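Local coordinates for protein putative mandelate racemase (Salmonella typhimurium, PDB 2O56) that is of unknown function but belongs to the enolase superfamily, binds a magnesium ion and may act as a hydro-lyase (dehydratase), at residues D217-M222 with Y245-V250; P268-E273 with L290-P295. All blocks are in the same frame, centred on the assembly; numbering follows the deposited sequence.

Interaction 1 (D217-M222 with Y245-V250). With MG (magnesium ion), chain I.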
loop_
_atom_site.group_PDB
_atom_site.type_symbol
_atom_site.label_atom_id
_atom_site.label_comp_id
_atom_site.label_asym_id
_atom_site.label_seq_id
_atom_site.Cartn_x
_atom_site.Cartn_y
_atom_site.Cartn_z
ATOM N N ASP A 217 36.411 6.469 11.608
ATOM C CA ASP A 217 34.966 6.604 11.385
ATOM C C ASP A 217 34.385 7.763 12.168
ATOM O O ASP A 217 34.823 8.047 13.283
ATOM C CB ASP A 217 34.269 5.280 11.696
ATOM C CG ASP A 217 34.490 4.255 10.603
ATOM O OD1 ASP A 217 34.298 4.611 9.417
ATOM O OD2 ASP A 217 34.859 3.107 10.912
ATOM N N ILE A 218 33.423 8.469 11.568
ATOM C CA ILE A 218 32.789 9.591 12.226
ATOM C C ILE A 218 31.266 9.358 12.272
ATOM O O ILE A 218 30.625 9.208 11.231
ATOM C CB ILE A 218 33.068 10.919 11.498
ATOM C CG1 ILE A 218 34.583 11.238 11.484
ATOM C CG2 ILE A 218 32.276 12.052 12.153
ATOM C CD1 ILE A 218 34.932 12.473 10.660
ATOM N N ILE A 219 30.721 9.332 13.481
ATOM C CA ILE A 219 29.272 9.299 13.686
ATOM C C ILE A 219 28.801 10.721 13.979
ATOM O O ILE A 219 29.374 11.404 14.829
ATOM C CB ILE A 219 28.898 8.344 14.858
ATOM C CG1 ILE A 219 29.397 6.933 14.556
ATOM C CG2 ILE A 219 27.368 8.351 15.141
ATOM C CD1 ILE A 219 29.602 6.075 15.792
ATOM N N ALA A 220 27.770 11.169 13.260
ATOM C CA ALA A 220 27.162 12.463 13.511
ATOM C C ALA A 220 25.936 12.283 14.387
ATOM O O ALA A 220 25.000 11.587 13.999
ATOM C CB ALA A 220 26.766 13.092 12.189
ATOM N N GLU A 221 25.963 12.909 15.561
ATOM C CA GLU A 221 24.927 12.771 16.573
ATOM C C GLU A 221 24.105 14.053 16.575
ATOM O O GLU A 221 24.659 15.143 16.480
ATOM C CB GLU A 221 25.600 12.515 17.926
ATOM C CG GLU A 221 24.899 13.011 19.138
ATOM C CD GLU A 221 23.870 12.017 19.654
ATOM O OE1 GLU A 221 24.189 11.251 20.589
ATOM O OE2 GLU A 221 22.741 11.995 19.121
ATOM N N MET A 222 22.780 13.920 16.637
ATOM C CA MET A 222 21.890 15.075 16.528
ATOM C C MET A 222 21.025 15.261 17.771
ATOM O O MET A 222 20.414 16.313 17.938
ATOM C CB MET A 222 20.961 14.944 15.319
ATOM C CG MET A 222 21.639 14.893 13.983
ATOM S SD MET A 222 22.809 16.233 13.677
ATOM C CE MET A 222 21.718 17.556 13.191
ATOM N N TYR A 245 27.460 6.538 10.714
ATOM C CA TYR A 245 26.012 6.699 10.715
ATOM C C TYR A 245 25.541 8.001 11.335
ATOM O O TYR A 245 26.330 8.745 11.909
ATOM C CB TYR A 245 25.337 5.471 11.322
ATOM C CG TYR A 245 25.893 4.956 12.644
ATOM C CD1 TYR A 245 25.471 5.486 13.856
ATOM C CD2 TYR A 245 26.796 3.885 12.676
ATOM C CE1 TYR A 245 25.945 4.992 15.061
ATOM C CE2 TYR A 245 27.273 3.385 13.885
ATOM C CZ TYR A 245 26.852 3.951 15.065
ATOM O OH TYR A 245 27.306 3.456 16.262
ATOM N N TYR A 246 24.242 8.280 11.199
ATOM C CA TYR A 246 23.663 9.575 11.517
ATOM C C TYR A 246 22.647 9.298 12.626
ATOM O O TYR A 246 21.656 8.636 12.369
ATOM C CB TYR A 246 22.917 10.064 10.272
ATOM C CG TYR A 246 22.432 11.509 10.279
ATOM C CD1 TYR A 246 23.092 12.493 11.012
ATOM C CD2 TYR A 246 21.311 11.886 9.522
ATOM C CE1 TYR A 246 22.655 13.811 10.997
ATOM C CE2 TYR A 246 20.862 13.215 9.498
ATOM C CZ TYR A 246 21.536 14.165 10.237
ATOM O OH TYR A 246 21.098 15.461 10.226
ATOM N N GLU A 247 22.900 9.786 13.842
ATOM C CA GLU A 247 22.239 9.280 15.052
ATOM C C GLU A 247 21.112 10.199 15.535
ATOM O O GLU A 247 21.286 11.413 15.670
ATOM C CB GLU A 247 23.262 9.060 16.198
ATOM C CG GLU A 247 22.607 8.706 17.511
ATOM C CD GLU A 247 23.578 8.315 18.601
ATOM O OE1 GLU A 247 24.704 7.851 18.304
ATOM O OE2 GLU A 247 23.207 8.475 19.778
ATOM N N GLU A 248 19.952 9.607 15.799
ATOM C CA GLU A 248 18.784 10.352 16.253
ATOM C C GLU A 248 18.507 11.669 15.520
ATOM O O GLU A 248 18.379 12.713 16.166
ATOM C CB GLU A 248 18.905 10.628 17.763
ATOM C CG GLU A 248 18.681 9.397 18.635
ATOM C CD GLU A 248 18.179 9.752 20.010
ATOM O OE1 GLU A 248 18.930 10.418 20.738
ATOM O OE2 GLU A 248 17.038 9.371 20.364
ATOM N N PRO A 249 18.381 11.633 14.177
ATOM C CA PRO A 249 18.113 12.894 13.486
ATOM C C PRO A 249 16.765 13.503 13.931
ATOM O O PRO A 249 16.566 14.715 13.891
ATOM C CB PRO A 249 18.048 12.467 12.017
ATOM C CG PRO A 249 17.690 11.005 12.051
ATOM C CD PRO A 249 18.397 10.486 13.243
ATOM N N VAL A 250 15.845 12.664 14.387
ATOM C CA VAL A 250 14.517 13.150 14.728
ATOM C C VAL A 250 13.995 12.222 15.859
ATOM O O VAL A 250 14.470 11.097 16.009
ATOM C CB VAL A 250 13.596 13.132 13.462
ATOM C CG1 VAL A 250 13.351 11.678 12.958
ATOM C CG2 VAL A 250 12.273 13.803 13.740
HETATM MG MG MG I . 22.868 9.624 21.626
HETATM O O HOH W 1 24.319 8.869 23.129
HETATM O O HOH W 2 21.178 10.990 20.588
#
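I219 lays its side chain along the ring of Y245: CG1 stands nearly straight above one face in a CH-pi contact, 4.0 Å from the ring centroid. I219 CD1 reaches Y245 CZ at 3.5 Å. A beta-branched residue suits a strand and here spreads over the aromatic face; the ring's hydroxyl turns to Q321. A220 follows, pairing with Y246 in parallel register. Its N bonds to Y245 O, and its O receives E247 N at 2.8 Å. The small CB leaves room for the Y246 ring on the face of the sheet covered by helix 228-238. E221 points to the other face, as does E247. E221 bends at chi2 (86°), which brings its OE1 to the magnesium ion at 2.3 Å, whereas E247, extended with CG anti to the backbone N (chi1 173°), delivers its OE2 at 2.2 Å. The two carboxylate planes are 60° apart. E221 OE2 is held by H223 N, and OE1 also receives Q136 NE2. M222 donates its N to E247 O; chi1 puts M222 CG 3.3 Å from Y246 CE1, and the bends further along bring SD to the ring in an oblique Met-aromatic contact. Acidic residues ending neighbouring strands are how enolase-superfamily barrels hold their metal. OE1 of E221 and OE2 of E247, only 3.1 Å apart, would probably repel each other without the cation; magnesium, with K172 pairing to E247, probably offsets that charge.

Interaction 2 (P268-E273 with L290-P295). With MG (magnesium ion), chain I.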
loop_
_atom_site.group_PDB
_atom_site.type_symbol
_atom_site.label_atom_id
_atom_site.label_comp_id
_atom_site.label_asym_id
_atom_site.label_seq_id
_atom_site.Cartn_x
_atom_site.Cartn_y
_atom_site.Cartn_z
ATOM N N PRO A 268 23.429 5.998 6.477
ATOM C CA PRO A 268 22.690 5.091 7.384
ATOM C C PRO A 268 22.229 5.737 8.706
ATOM O O PRO A 268 23.018 6.389 9.395
ATOM C CB PRO A 268 23.713 3.979 7.678
ATOM C CG PRO A 268 24.684 4.002 6.538
ATOM C CD PRO A 268 24.779 5.468 6.153
ATOM N N LEU A 269 20.959 5.558 9.065
ATOM C CA LEU A 269 20.427 6.159 10.301
ATOM C C LEU A 269 20.593 5.245 11.514
ATOM O O LEU A 269 20.529 4.018 11.394
ATOM C CB LEU A 269 18.937 6.540 10.146
ATOM C CG LEU A 269 18.523 7.468 8.995
ATOM C CD1 LEU A 269 17.089 7.957 9.196
ATOM C CD2 LEU A 269 19.447 8.655 8.876
ATOM N N ALA A 270 20.788 5.856 12.685
ATOM C CA ALA A 270 20.772 5.124 13.936
ATOM C C ALA A 270 19.842 5.787 14.927
ATOM O O ALA A 270 19.694 7.009 14.945
ATOM C CB ALA A 270 22.182 5.009 14.515
ATOM N N ALA A 271 19.188 4.971 15.748
ATOM C CA ALA A 271 18.377 5.490 16.829
ATOM C C ALA A 271 18.135 4.319 17.739
ATOM O O ALA A 271 18.367 3.172 17.341
ATOM C CB ALA A 271 17.042 6.030 16.304
ATOM N N GLY A 272 17.662 4.602 18.952
ATOM C CA GLY A 272 17.205 3.539 19.832
ATOM C C GLY A 272 17.255 3.856 21.320
ATOM O O GLY A 272 16.575 3.214 22.115
ATOM N N GLU A 273 18.035 4.857 21.716
ATOM C CA GLU A 273 18.088 5.192 23.144
ATOM C C GLU A 273 16.730 5.618 23.709
ATOM O O GLU A 273 16.475 5.467 24.912
ATOM C CB GLU A 273 19.178 6.221 23.453
ATOM C CG GLU A 273 18.980 7.594 22.852
ATOM C CD GLU A 273 20.256 8.403 22.892
ATOM O OE1 GLU A 273 21.026 8.350 21.911
ATOM O OE2 GLU A 273 20.511 9.078 23.908
ATOM N N LEU A 290 15.854 2.629 9.891
ATOM C CA LEU A 290 17.087 2.541 10.693
ATOM C C LEU A 290 18.019 1.519 10.081
ATOM O O LEU A 290 17.564 0.495 9.602
ATOM C CB LEU A 290 16.767 2.179 12.160
ATOM C CG LEU A 290 15.891 3.186 12.932
ATOM C CD1 LEU A 290 15.758 2.758 14.373
ATOM C CD2 LEU A 290 16.541 4.574 12.827
ATOM N N SER A 291 19.321 1.805 10.078
ATOM C CA SER A 291 20.327 0.822 9.705
ATOM C C SER A 291 21.006 0.254 10.941
ATOM O O SER A 291 21.422 -0.902 10.954
ATOM C CB SER A 291 21.411 1.468 8.811
ATOM O OG SER A 291 20.880 1.826 7.546
ATOM N N VAL A 292 21.160 1.098 11.958
ATOM C CA VAL A 292 21.825 0.722 13.214
ATOM C C VAL A 292 20.856 1.012 14.357
ATOM O O VAL A 292 20.293 2.097 14.412
ATOM C CB VAL A 292 23.137 1.534 13.427
ATOM C CG1 VAL A 292 23.752 1.297 14.848
ATOM C CG2 VAL A 292 24.155 1.192 12.347
ATOM N N ILE A 293 20.656 0.039 15.251
ATOM C CA ILE A 293 19.800 0.252 16.415
ATOM C C ILE A 293 20.620 0.396 17.699
ATOM O O ILE A 293 21.679 -0.225 17.851
ATOM C CB ILE A 293 18.686 -0.819 16.540
ATOM C CG1 ILE A 293 19.285 -2.202 16.767
ATOM C CG2 ILE A 293 17.765 -0.796 15.276
ATOM C CD1 ILE A 293 18.310 -3.153 17.447
ATOM N N GLN A 294 20.137 1.245 18.604
ATOM C CA GLN A 294 20.913 1.640 19.769
ATOM C C GLN A 294 20.147 1.528 21.078
ATOM O O GLN A 294 20.089 2.510 21.829
ATOM C CB GLN A 294 21.436 3.070 19.615
ATOM C CG GLN A 294 22.131 3.322 18.283
ATOM C CD GLN A 294 22.471 4.775 18.087
ATOM O OE1 GLN A 294 21.603 5.623 18.093
ATOM N NE2 GLN A 294 23.747 5.067 17.925
ATOM N N PRO A 295 19.583 0.334 21.376
ATOM C CA PRO A 295 18.890 0.239 22.643
ATOM C C PRO A 295 19.886 0.381 23.779
ATOM O O PRO A 295 21.026 -0.078 23.677
ATOM C CB PRO A 295 18.268 -1.175 22.623
ATOM C CG PRO A 295 19.112 -1.956 21.631
ATOM C CD PRO A 295 19.592 -0.943 20.630
HETATM MG MG MG I . 22.868 9.624 21.626
HETATM O O HOH W 3 19.036 4.064 7.562
HETATM O O HOH W 4 19.958 6.387 20.150
HETATM O O HOH W 1 24.319 8.869 23.129
HETATM O O HOH W 2 21.178 10.990 20.588
#
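L269 O accepts two backbone hydrogen bonds, from S291 N and from V292 N at 3.0 Å, the latter lying in the carbonyl plane. Further along, A271 N gives a weak hydrogen bond to V292 O, and A271 O takes Q294 N at 2.9 Å from above its carbonyl plane. Water extends this polar network at both ends: one molecule bridges L269 N and S291 OG, and another accepts from E273 N while donating to E273 OE1 and Q294 OE1. Strands 269-271 and 292-293 are parallel neighbours in the C-terminal TIM-type barrel, joined through helix 277-286 as a beta-alpha-beta unit. Apolar contacts line both faces. A270 CB meets V292 CB at 3.8 Å, and on the face towards helix 255-264, A271 CB packs against L290 CD2 at 3.8 Å. A separate packing contact sets the A270 methyl against the flat face of the Q294 amide, CB to CD 3.6 Å, which a small side chain allows; Q294 NE2 bonds to Q321. G272 suits its turn because a CB would collide with Q294 N and with the preceding carbonyl. As for metal coordination, E273, its CG between backbone N and carbonyl carbon (chi1 65°), extends OE1 to the magnesium ion at 2.3 Å.

Interactions 1 and 2 lie with centres 9 Å apart, and strands 246-247 and 269-271 join them side by side in one parallel sheet. Probable backbone hydrogen bonds run across this seam, from E248 N to A270 O at 2.7 Å and from Y246 N to P268 O at 2.9 Å. Packing reinforces it where Y245 CD1 touches A270 CB at 3.4 Å. The magnesium site draws on both contacts: 217-222 and 245-250 supply one glutamate each, 268-273 supplies the third, and two waters bring the modelled ligands to five. Q294 of interaction 2 adds a second-shell tie, its NE2 bonding to OE1 of the ligand E247.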